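Local atomic coordinates of lysosome-associated membrane glycoprotein 1 (Mus musculus, PDB entry 5GV0), a protein that is a major glycoprotein of the lysosomal membrane and probably assembles with other copies through its luminal domains, the membrane-proximal one being modelled here. Residues S5-T10 and V58-E63; L81-G86 and A110-V115; F101-H106 and F128-L133. All blocks are in the same frame, centred on the assembly; numbering follows the deposited sequence.

Contact 1. Residues S5-T10 and V58-E63. With NAG (2-acetamido-2-deoxy-beta-D-glucopyranose), chain E.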
loop_
_atom_site.group_PDB
_atom_site.type_symbol
_atom_site.label_atom_id
_atom_site.label_comp_id
_atom_site.label_asym_id
_atom_site.label_seq_id
_atom_site.Cartn_x
_atom_site.Cartn_y
_atom_site.Cartn_z
ATOM N N SER A 5 -10.597 0.361 4.517
ATOM C CA SER A 5 -11.231 -0.111 3.295
ATOM C C SER A 5 -10.818 -1.539 3.023
ATOM O O SER A 5 -9.713 -1.957 3.393
ATOM C CB SER A 5 -10.855 0.776 2.109
ATOM O OG SER A 5 -11.255 2.113 2.347
ATOM N N LYS A 6 -11.697 -2.285 2.369
ATOM C CA LYS A 6 -11.436 -3.679 2.062
ATOM C C LYS A 6 -11.114 -3.861 0.589
ATOM O O LYS A 6 -11.667 -3.188 -0.288
ATOM C CB LYS A 6 -12.635 -4.538 2.474
ATOM C CG LYS A 6 -12.935 -4.425 3.966
ATOM C CD LYS A 6 -13.962 -5.438 4.439
ATOM C CE LYS A 6 -14.300 -5.210 5.907
ATOM N NZ LYS A 6 -13.076 -5.163 6.754
ATOM N N TYR A 7 -10.191 -4.774 0.325
ATOM C CA TYR A 7 -9.726 -5.041 -1.030
ATOM C C TYR A 7 -9.611 -6.536 -1.272
ATOM O O TYR A 7 -9.164 -7.280 -0.401
ATOM C CB TYR A 7 -8.368 -4.378 -1.276
ATOM C CG TYR A 7 -8.314 -2.898 -0.947
ATOM C CD1 TYR A 7 -8.660 -1.948 -1.897
ATOM C CD2 TYR A 7 -7.904 -2.457 0.301
ATOM C CE1 TYR A 7 -8.605 -0.593 -1.609
ATOM C CE2 TYR A 7 -7.847 -1.110 0.598
ATOM C CZ TYR A 7 -8.198 -0.185 -0.361
ATOM O OH TYR A 7 -8.135 1.160 -0.069
ATOM N N ASN A 8 -9.997 -6.961 -2.470
ATOM C CA ASN A 8 -9.885 -8.349 -2.899
ATOM C C ASN A 8 -9.366 -8.337 -4.330
ATOM O O ASN A 8 -9.985 -7.735 -5.197
ATOM C CB ASN A 8 -11.241 -9.056 -2.793
ATOM C CG ASN A 8 -11.246 -10.442 -3.408
ATOM O OD1 ASN A 8 -10.322 -11.227 -3.217
ATOM N ND2 ASN A 8 -12.305 -10.751 -4.143
ATOM N N VAL A 9 -8.210 -8.947 -4.566
ATOM C CA VAL A 9 -7.681 -9.068 -5.919
ATOM C C VAL A 9 -7.739 -10.532 -6.327
ATOM O O VAL A 9 -7.178 -11.393 -5.650
ATOM C CB VAL A 9 -6.234 -8.533 -6.022
ATOM C CG1 VAL A 9 -5.680 -8.719 -7.432
ATOM C CG2 VAL A 9 -6.179 -7.064 -5.615
ATOM N N THR A 10 -8.450 -10.813 -7.416
ATOM C CA THR A 10 -8.581 -12.174 -7.919
ATOM C C THR A 10 -8.133 -12.264 -9.371
ATOM O O THR A 10 -8.406 -11.359 -10.167
ATOM C CB THR A 10 -10.035 -12.677 -7.799
ATOM O OG1 THR A 10 -10.451 -12.628 -6.432
ATOM C CG2 THR A 10 -10.153 -14.116 -8.286
ATOM N N VAL A 58 2.411 -9.275 -7.027
ATOM C CA VAL A 58 0.986 -9.025 -6.827
ATOM C C VAL A 58 0.794 -7.526 -6.670
ATOM O O VAL A 58 1.546 -6.888 -5.929
ATOM C CB VAL A 58 0.453 -9.773 -5.583
ATOM C CG1 VAL A 58 -0.903 -9.239 -5.155
ATOM C CG2 VAL A 58 0.375 -11.262 -5.859
ATOM N N THR A 59 -0.183 -6.947 -7.359
ATOM C CA THR A 59 -0.369 -5.499 -7.265
ATOM C C THR A 59 -1.767 -5.117 -6.837
ATOM O O THR A 59 -2.737 -5.853 -7.064
ATOM C CB THR A 59 -0.077 -4.783 -8.600
ATOM O OG1 THR A 59 -1.093 -5.117 -9.557
ATOM C CG2 THR A 59 1.296 -5.153 -9.140
ATOM N N LEU A 60 -1.851 -3.949 -6.212
ATOM C CA LEU A 60 -3.116 -3.309 -5.875
ATOM C C LEU A 60 -3.021 -1.840 -6.249
ATOM O O LEU A 60 -2.104 -1.151 -5.798
ATOM C CB LEU A 60 -3.426 -3.462 -4.389
ATOM C CG LEU A 60 -4.705 -2.767 -3.908
ATOM C CD1 LEU A 60 -5.947 -3.471 -4.446
ATOM C CD2 LEU A 60 -4.734 -2.699 -2.394
ATOM N N LYS A 61 -3.949 -1.364 -7.075
ATOM C CA LYS A 61 -3.970 0.037 -7.470
ATOM C C LYS A 61 -5.241 0.713 -6.980
ATOM O O LYS A 61 -6.345 0.230 -7.216
ATOM C CB LYS A 61 -3.847 0.185 -8.984
ATOM C CG LYS A 61 -3.730 1.628 -9.447
ATOM C CD LYS A 61 -3.681 1.737 -10.958
ATOM C CE LYS A 61 -2.410 1.146 -11.538
ATOM N NZ LYS A 61 -2.303 1.468 -12.992
ATOM N N VAL A 62 -5.069 1.828 -6.279
ATOM C CA VAL A 62 -6.186 2.602 -5.769
ATOM C C VAL A 62 -6.095 4.010 -6.345
ATOM O O VAL A 62 -5.071 4.687 -6.215
ATOM C CB VAL A 62 -6.212 2.619 -4.217
ATOM C CG1 VAL A 62 -6.356 1.198 -3.690
ATOM C CG2 VAL A 62 -4.954 3.244 -3.642
ATOM N N GLU A 63 -7.153 4.452 -7.008
ATOM C CA GLU A 63 -7.041 5.690 -7.757
ATOM C C GLU A 63 -8.310 6.523 -7.791
ATOM O O GLU A 63 -9.416 6.037 -7.535
ATOM C CB GLU A 63 -6.593 5.389 -9.189
ATOM C CG GLU A 63 -7.526 4.476 -9.970
ATOM C CD GLU A 63 -6.911 4.012 -11.278
ATOM O OE1 GLU A 63 -6.273 4.834 -11.973
ATOM O OE2 GLU A 63 -7.053 2.820 -11.612
HETATM C C1 NAG E . 1.556 6.559 -13.906
HETATM C C2 NAG E . 1.040 5.123 -13.826
HETATM C C3 NAG E . 1.761 4.244 -14.846
HETATM C C4 NAG E . 1.681 4.862 -16.236
HETATM C C5 NAG E . 2.181 6.301 -16.194
HETATM C C6 NAG E . 2.036 7.014 -17.518
HETATM C C7 NAG E . 0.190 4.214 -11.705
HETATM C C8 NAG E . 0.557 3.711 -10.342
HETATM N N2 NAG E . 1.210 4.594 -12.483
HETATM O O3 NAG E . 1.150 2.960 -14.861
HETATM O O4 NAG E . 2.482 4.116 -17.146
HETATM O O5 NAG E . 1.417 7.044 -15.235
HETATM O O6 NAG E . 0.672 7.274 -17.820
HETATM O O7 NAG E . -0.975 4.267 -12.088
#
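The strands carrying Tyr7 and Val9 (5-10) and Leu60 and Val62 (58-63) pass 8.5 Å apart at their axes in two facing beta sheets. Their N-to-C directions lie 133° apart, so they run roughly counter to each other with a marked twist. This is side-chain packing between sheets, consistent with the beta-prism fold of LAMP luminal domains. Strand 5-10 pairs with strand 14-30 in the mixed sheet, and strand 58-63 belongs to the antiparallel six-stranded one.

Leu60 sits in the middle. CD2 lies over one face of the Tyr7 ring, offset toward the rim and 4.1 Å from the centroid, a CH-pi contact in which leucine and ring cross at about a right angle. CD1 is shared between Val9 CG2, at 3.8 Å, and Tyr7 CD1, at 4.0 Å. With Leu60 CG anti to its backbone N (chi1 177°), the fork reaches into the gap between Tyr7 and Val9. Farther along, Val62 CG1 presses on the hydroxyl half of the same ring, 3.5 Å from Tyr7 CE1. Leu17 and Met21 of strand 14-30 add further apolar contacts to Leu60 from the opposing sheet.

The alternate residues of strand 58-63 point the other way. Thr59 OG1 is hydrogen-bonded to Ser52 OG, and Lys61 leads away from strand 5-10, bending at its third torsion, until NZ makes a weak hydrogen bond of 3.2 Å to the acetamide oxygen O7 of a glycan sugar.

Contact 2. Residues L81-G86 and A110-V115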
loop_
_atom_site.group_PDB
_atom_site.type_symbol
_atom_site.label_atom_id
_atom_site.label_comp_id
_atom_site.label_asym_id
_atom_site.label_seq_id
_atom_site.Cartn_x
_atom_site.Cartn_y
_atom_site.Cartn_z
ATOM N N LEU A 81 8.008 -16.048 2.483
ATOM C CA LEU A 81 7.583 -14.798 3.099
ATOM C C LEU A 81 7.084 -13.882 2.006
ATOM O O LEU A 81 7.664 -13.858 0.919
ATOM C CB LEU A 81 8.729 -14.114 3.842
ATOM C CG LEU A 81 9.328 -14.799 5.064
ATOM C CD1 LEU A 81 10.593 -14.080 5.487
ATOM C CD2 LEU A 81 8.325 -14.820 6.204
ATOM N N PHE A 82 6.015 -13.137 2.282
ATOM C CA PHE A 82 5.593 -12.074 1.375
ATOM C C PHE A 82 5.747 -10.729 2.067
ATOM O O PHE A 82 5.852 -10.656 3.290
ATOM C CB PHE A 82 4.144 -12.268 0.891
ATOM C CG PHE A 82 3.100 -12.113 1.970
ATOM C CD1 PHE A 82 2.589 -10.863 2.302
ATOM C CD2 PHE A 82 2.616 -13.228 2.637
ATOM C CE1 PHE A 82 1.628 -10.733 3.294
ATOM C CE2 PHE A 82 1.654 -13.096 3.630
ATOM C CZ PHE A 82 1.161 -11.856 3.952
ATOM N N PHE A 83 5.746 -9.664 1.273
ATOM C CA PHE A 83 5.980 -8.330 1.794
ATOM C C PHE A 83 5.629 -7.289 0.751
ATOM O O PHE A 83 5.608 -7.574 -0.448
ATOM C CB PHE A 83 7.452 -8.159 2.237
ATOM C CG PHE A 83 8.452 -8.645 1.231
ATOM C CD1 PHE A 83 8.933 -7.803 0.240
ATOM C CD2 PHE A 83 8.914 -9.949 1.276
ATOM C CE1 PHE A 83 9.850 -8.256 -0.690
ATOM C CE2 PHE A 83 9.833 -10.407 0.349
ATOM C CZ PHE A 83 10.303 -9.558 -0.631
ATOM N N LEU A 84 5.331 -6.087 1.227
ATOM C CA LEU A 84 5.240 -4.917 0.363
ATOM C C LEU A 84 6.646 -4.596 -0.113
ATOM O O LEU A 84 7.533 -4.332 0.714
ATOM C CB LEU A 84 4.640 -3.736 1.116
ATOM C CG LEU A 84 4.538 -2.430 0.323
ATOM C CD1 LEU A 84 3.432 -2.528 -0.722
ATOM C CD2 LEU A 84 4.301 -1.260 1.252
ATOM N N GLN A 85 6.867 -4.651 -1.426
ATOM C CA GLN A 85 8.198 -4.398 -1.962
ATOM C C GLN A 85 8.267 -3.097 -2.757
ATOM O O GLN A 85 9.352 -2.590 -3.024
ATOM C CB GLN A 85 8.664 -5.582 -2.825
ATOM C CG GLN A 85 7.905 -5.803 -4.103
ATOM C CD GLN A 85 8.453 -6.975 -4.893
ATOM O OE1 GLN A 85 9.504 -7.538 -4.557
ATOM N NE2 GLN A 85 7.733 -7.362 -5.942
ATOM N N GLY A 86 7.120 -2.542 -3.128
ATOM C CA GLY A 86 7.148 -1.353 -3.949
ATOM C C GLY A 86 5.939 -0.459 -3.820
ATOM O O GLY A 86 4.843 -0.919 -3.519
ATOM N N ALA A 110 8.160 -4.138 3.791
ATOM C CA ALA A 110 7.274 -3.883 4.911
ATOM C C ALA A 110 6.101 -4.844 4.842
ATOM O O ALA A 110 5.959 -5.584 3.865
ATOM C CB ALA A 110 6.792 -2.427 4.900
ATOM N N LEU A 111 5.279 -4.834 5.886
ATOM C CA LEU A 111 4.083 -5.673 5.956
ATOM C C LEU A 111 4.440 -7.141 5.693
ATOM O O LEU A 111 3.709 -7.868 5.023
ATOM C CB LEU A 111 3.024 -5.180 4.957
ATOM C CG LEU A 111 2.782 -3.670 4.850
ATOM C CD1 LEU A 111 1.624 -3.377 3.887
ATOM C CD2 LEU A 111 2.521 -3.046 6.220
ATOM N N GLN A 112 5.574 -7.572 6.231
ATOM C CA GLN A 112 6.091 -8.899 5.941
ATOM C C GLN A 112 5.459 -9.973 6.814
ATOM O O GLN A 112 5.360 -9.825 8.034
ATOM C CB GLN A 112 7.607 -8.920 6.114
ATOM C CG GLN A 112 8.245 -10.266 5.768
ATOM C CD GLN A 112 9.760 -10.208 5.723
ATOM O OE1 GLN A 112 10.357 -10.133 4.649
ATOM N NE2 GLN A 112 10.390 -10.253 6.890
ATOM N N ALA A 113 5.048 -11.067 6.181
ATOM C CA ALA A 113 4.503 -12.200 6.907
ATOM C C ALA A 113 4.740 -13.495 6.151
ATOM O O ALA A 113 5.031 -13.499 4.953
ATOM C CB ALA A 113 3.008 -12.008 7.165
ATOM N N THR A 114 4.614 -14.595 6.879
ATOM C CA THR A 114 4.688 -15.926 6.317
ATOM C C THR A 114 3.602 -16.170 5.277
ATOM O O THR A 114 2.431 -15.878 5.506
ATOM C CB THR A 114 4.554 -16.967 7.423
ATOM O OG1 THR A 114 5.519 -16.694 8.453
ATOM C CG2 THR A 114 4.738 -18.374 6.875
ATOM N N VAL A 115 3.989 -16.723 4.132
ATOM C CA VAL A 115 3.028 -17.094 3.105
ATOM C C VAL A 115 1.992 -18.064 3.680
ATOM O O VAL A 115 2.352 -19.079 4.292
ATOM C CB VAL A 115 3.746 -17.719 1.889
ATOM C CG1 VAL A 115 2.753 -18.321 0.937
ATOM C CG2 VAL A 115 4.593 -16.662 1.194
#
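An antiparallel strand pair with a beta bulge joins Leu81-Gly86 to Ala110-Val115 within the six-stranded sheet, where 112-114 pairs with the start of strand 81-92. Phe82 and Ala113 exchange two backbone hydrogen bonds, as do Leu84 and Ala110. Between these pairs the register slips by one residue, where the chain turns a corner at Leu111. Leu84 N to Ala110 O is the shortest of the four bonds at 2.8 Å, but it is bent, with 144° at the hydrogen.

Phe82 CG stands between its own backbone N and carbonyl carbon (chi1 67°), which swings the ring back toward Ala113. Ala113 O lies over one face, 3.4 Å from CD2, as a plain contact; CZ touches Ala113 CB at 3.7 Å, and Val115 CA lies at the ring's edge. Met75 and Phe145 also pack against this ring. Phe83 and Gln112 run side by side, with OE1 3.7 Å from Phe83 CD2 and the amide plane steeply inclined to the ring. The Phe83 ring also makes a cation-pi interaction with Lys109.

Ala113 O is thus satisfied by its nearly axial bond from Phe82 N, while Leu111 O is buried with no partner in the model, probably a cost of the turn at Leu111.

Contact 3. Residues F101-H106 and F128-L133. With NAG (2-acetamido-2-deoxy-beta-D-glucopyranose), chain D.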
loop_
_atom_site.group_PDB
_atom_site.type_symbol
_atom_site.label_atom_id
_atom_site.label_comp_id
_atom_site.label_asym_id
_atom_site.label_seq_id
_atom_site.Cartn_x
_atom_site.Cartn_y
_atom_site.Cartn_z
ATOM N N PHE A 101 3.293 14.769 -11.321
ATOM C CA PHE A 101 4.552 14.105 -11.017
ATOM C C PHE A 101 4.335 12.651 -10.629
ATOM O O PHE A 101 3.202 12.210 -10.425
ATOM C CB PHE A 101 5.270 14.833 -9.879
ATOM C CG PHE A 101 4.474 14.877 -8.615
ATOM C CD1 PHE A 101 3.594 15.916 -8.382
ATOM C CD2 PHE A 101 4.577 13.865 -7.675
ATOM C CE1 PHE A 101 2.843 15.962 -7.230
ATOM C CE2 PHE A 101 3.829 13.905 -6.519
ATOM C CZ PHE A 101 2.959 14.954 -6.297
ATOM N N SER A 102 5.438 11.917 -10.522
ATOM C CA SER A 102 5.425 10.547 -10.023
ATOM C C SER A 102 6.512 10.376 -8.977
ATOM O O SER A 102 7.557 11.010 -9.059
ATOM C CB SER A 102 5.625 9.539 -11.157
ATOM O OG SER A 102 4.506 9.508 -12.022
ATOM N N ILE A 103 6.243 9.528 -7.989
ATOM C CA ILE A 103 7.237 9.126 -6.996
ATOM C C ILE A 103 7.152 7.618 -6.860
ATOM O O ILE A 103 6.057 7.066 -6.783
ATOM C CB ILE A 103 6.999 9.777 -5.620
ATOM C CG1 ILE A 103 7.046 11.304 -5.729
ATOM C CG2 ILE A 103 8.046 9.267 -4.617
ATOM C CD1 ILE A 103 6.491 12.020 -4.498
ATOM N N SER A 104 8.293 6.941 -6.864
ATOM C CA SER A 104 8.289 5.503 -6.683
ATOM C C SER A 104 9.412 5.033 -5.778
ATOM O O SER A 104 10.375 5.762 -5.513
ATOM C CB SER A 104 8.402 4.790 -8.027
ATOM O OG SER A 104 9.627 5.105 -8.659
ATOM N N ASN A 105 9.274 3.809 -5.286
ATOM C CA ASN A 105 10.383 3.117 -4.636
ATOM C C ASN A 105 10.079 1.641 -4.671
ATOM O O ASN A 105 9.082 1.207 -4.090
ATOM C CB ASN A 105 10.584 3.603 -3.192
ATOM C CG ASN A 105 11.874 3.080 -2.572
ATOM O OD1 ASN A 105 12.372 2.019 -2.940
ATOM N ND2 ASN A 105 12.433 3.838 -1.628
ATOM N N HIS A 106 10.907 0.878 -5.376
ATOM C CA HIS A 106 10.678 -0.559 -5.519
ATOM C C HIS A 106 11.703 -1.359 -4.740
ATOM O O HIS A 106 11.993 -2.509 -5.071
ATOM C CB HIS A 106 10.697 -0.954 -6.998
ATOM C CG HIS A 106 9.627 -0.290 -7.802
ATOM N ND1 HIS A 106 8.327 -0.748 -7.828
ATOM C CD2 HIS A 106 9.652 0.815 -8.583
ATOM C CE1 HIS A 106 7.601 0.039 -8.602
ATOM N NE2 HIS A 106 8.382 0.996 -9.073
ATOM N N PHE A 128 8.801 4.909 4.629
ATOM C CA PHE A 128 9.568 5.817 3.791
ATOM C C PHE A 128 9.504 5.363 2.335
ATOM O O PHE A 128 9.837 4.225 2.021
ATOM C CB PHE A 128 11.021 5.866 4.288
ATOM C CG PHE A 128 11.924 6.809 3.529
ATOM C CD1 PHE A 128 12.476 6.446 2.308
ATOM C CD2 PHE A 128 12.281 8.034 4.079
ATOM C CE1 PHE A 128 13.332 7.305 1.632
ATOM C CE2 PHE A 128 13.144 8.894 3.407
ATOM C CZ PHE A 128 13.667 8.526 2.184
ATOM N N VAL A 129 9.060 6.250 1.454
ATOM C CA VAL A 129 9.084 5.968 0.019
ATOM C C VAL A 129 10.152 6.841 -0.641
ATOM O O VAL A 129 11.017 6.337 -1.354
ATOM C CB VAL A 129 7.706 6.194 -0.634
ATOM C CG1 VAL A 129 7.778 5.949 -2.128
ATOM C CG2 VAL A 129 6.662 5.278 0.003
ATOM N N SER A 130 10.097 8.148 -0.382
ATOM C CA SER A 130 11.184 9.061 -0.744
ATOM C C SER A 130 11.352 10.072 0.372
ATOM O O SER A 130 10.575 10.068 1.330
ATOM C CB SER A 130 10.902 9.779 -2.063
ATOM O OG SER A 130 9.944 10.808 -1.877
ATOM N N LYS A 131 12.348 10.944 0.238
ATOM C CA LYS A 131 12.555 12.033 1.194
ATOM C C LYS A 131 11.289 12.833 1.401
ATOM O O LYS A 131 11.044 13.344 2.498
ATOM C CB LYS A 131 13.667 12.978 0.726
ATOM C CG LYS A 131 15.049 12.417 0.847
ATOM C CD LYS A 131 16.065 13.497 0.544
ATOM C CE LYS A 131 17.463 12.923 0.470
ATOM N NZ LYS A 131 18.437 13.999 0.150
ATOM N N MET A 132 10.489 12.934 0.342
ATOM C CA MET A 132 9.315 13.790 0.332
ATOM C C MET A 132 7.999 13.041 0.504
ATOM O O MET A 132 6.954 13.661 0.607
ATOM C CB MET A 132 9.277 14.584 -0.975
ATOM C CG MET A 132 10.470 15.515 -1.157
ATOM S SD MET A 132 10.498 16.820 0.094
ATOM C CE MET A 132 12.008 16.420 0.963
ATOM N N LEU A 133 8.037 11.712 0.536
ATOM C CA LEU A 133 6.789 10.946 0.583
ATOM C C LEU A 133 6.863 9.760 1.526
ATOM O O LEU A 133 7.757 8.923 1.406
ATOM C CB LEU A 133 6.421 10.439 -0.812
ATOM C CG LEU A 133 5.225 9.483 -0.891
ATOM C CD1 LEU A 133 3.917 10.217 -0.598
ATOM C CD2 LEU A 133 5.168 8.825 -2.261
HETATM C C1 NAG D . 13.645 3.404 -0.980
HETATM C C2 NAG D . 14.768 4.428 -0.830
HETATM C C3 NAG D . 15.990 3.756 -0.219
HETATM C C4 NAG D . 15.622 3.066 1.088
HETATM C C5 NAG D . 14.434 2.131 0.872
HETATM C C6 NAG D . 13.927 1.508 2.153
HETATM C C7 NAG D . 14.900 6.342 -2.376
HETATM C C8 NAG D . 15.358 6.811 -3.724
HETATM N N2 NAG D . 15.116 5.049 -2.100
HETATM O O3 NAG D . 17.011 4.720 -0.000
HETATM O O4 NAG D . 16.732 2.293 1.533
HETATM O O5 NAG D . 13.335 2.858 0.299
HETATM O O6 NAG D . 13.694 2.496 3.148
HETATM O O7 NAG D . 14.350 7.101 -1.582
HETATM O O HOH W 1 12.026 7.184 -3.908
#
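Asn105 meets Val129 where an N-linked glycan leaves the domain, at the Asn-His-Ser sequon ending in Ser107. Its CB packs against Val129 CG1 at 3.8 Å and also lies 3.3 Å from Val129 O. From there CG runs anti to the backbone N (chi1 -170°), carrying the amide out of the strand toward the loop. OD1 turns back to accept a hydrogen bond from Ser107 N. At the tip, ND2 is bonded covalently to C1 of the sugar, and its remaining hydrogen goes to Val129 O, 2.9 Å away and nearly straight at 164°. The acceptor lies within 5° of the amide plane. Sugar on one side, Val129 O on the other and Ser107 N on OD1 together limit how the amide can rotate.

Val129 sits in a classic beta bulge: Val129 N and Ser130 N both donate to Leu133 O. Ser130 to Leu133 forms a type I turn, and Ser130 OG accepts from Met132 N in an ST turn. Two residues before Asn105 on the strand, Ile103 CG2 rests 3.7 Å from Leu133 CD2 and touches Ser130 OG, while Ile27 of strand 14-30 packs on the same isoleucine. Strand 100-105 is thereby tied to the link between strands 125-128 and 133-138.

The sugar also leans on the loop, its acetamide O7 lying at the edge of the Phe128 ring, 3.4 Å from CE1. A water adds a second polar bridge, donating to Ser104 O at 2.7 Å and to Val129 O at 2.9 Å.

How the contacts relate
From the N terminus, contact 1 closes first: strand 5-11 starts the mixed sheet, and the chain passes through 47 residues before strand 57-64 comes to lie against it from the six-stranded sheet. Contacts 2 and 3 follow in series after it and cross one another, since residues 101-106 fall inside the loop that 81-86 and 110-115 close, while 128-133 come after it. Both draw on strands of the six-stranded sheet, where 81-92 and 100-105 are neighbours, and they touch at Gly86 and His106. Contact 2 adds strand 112-114 to that sheet, whereas contacts 1 and 3 join it to the mixed sheet on opposite sides of the chain's centre.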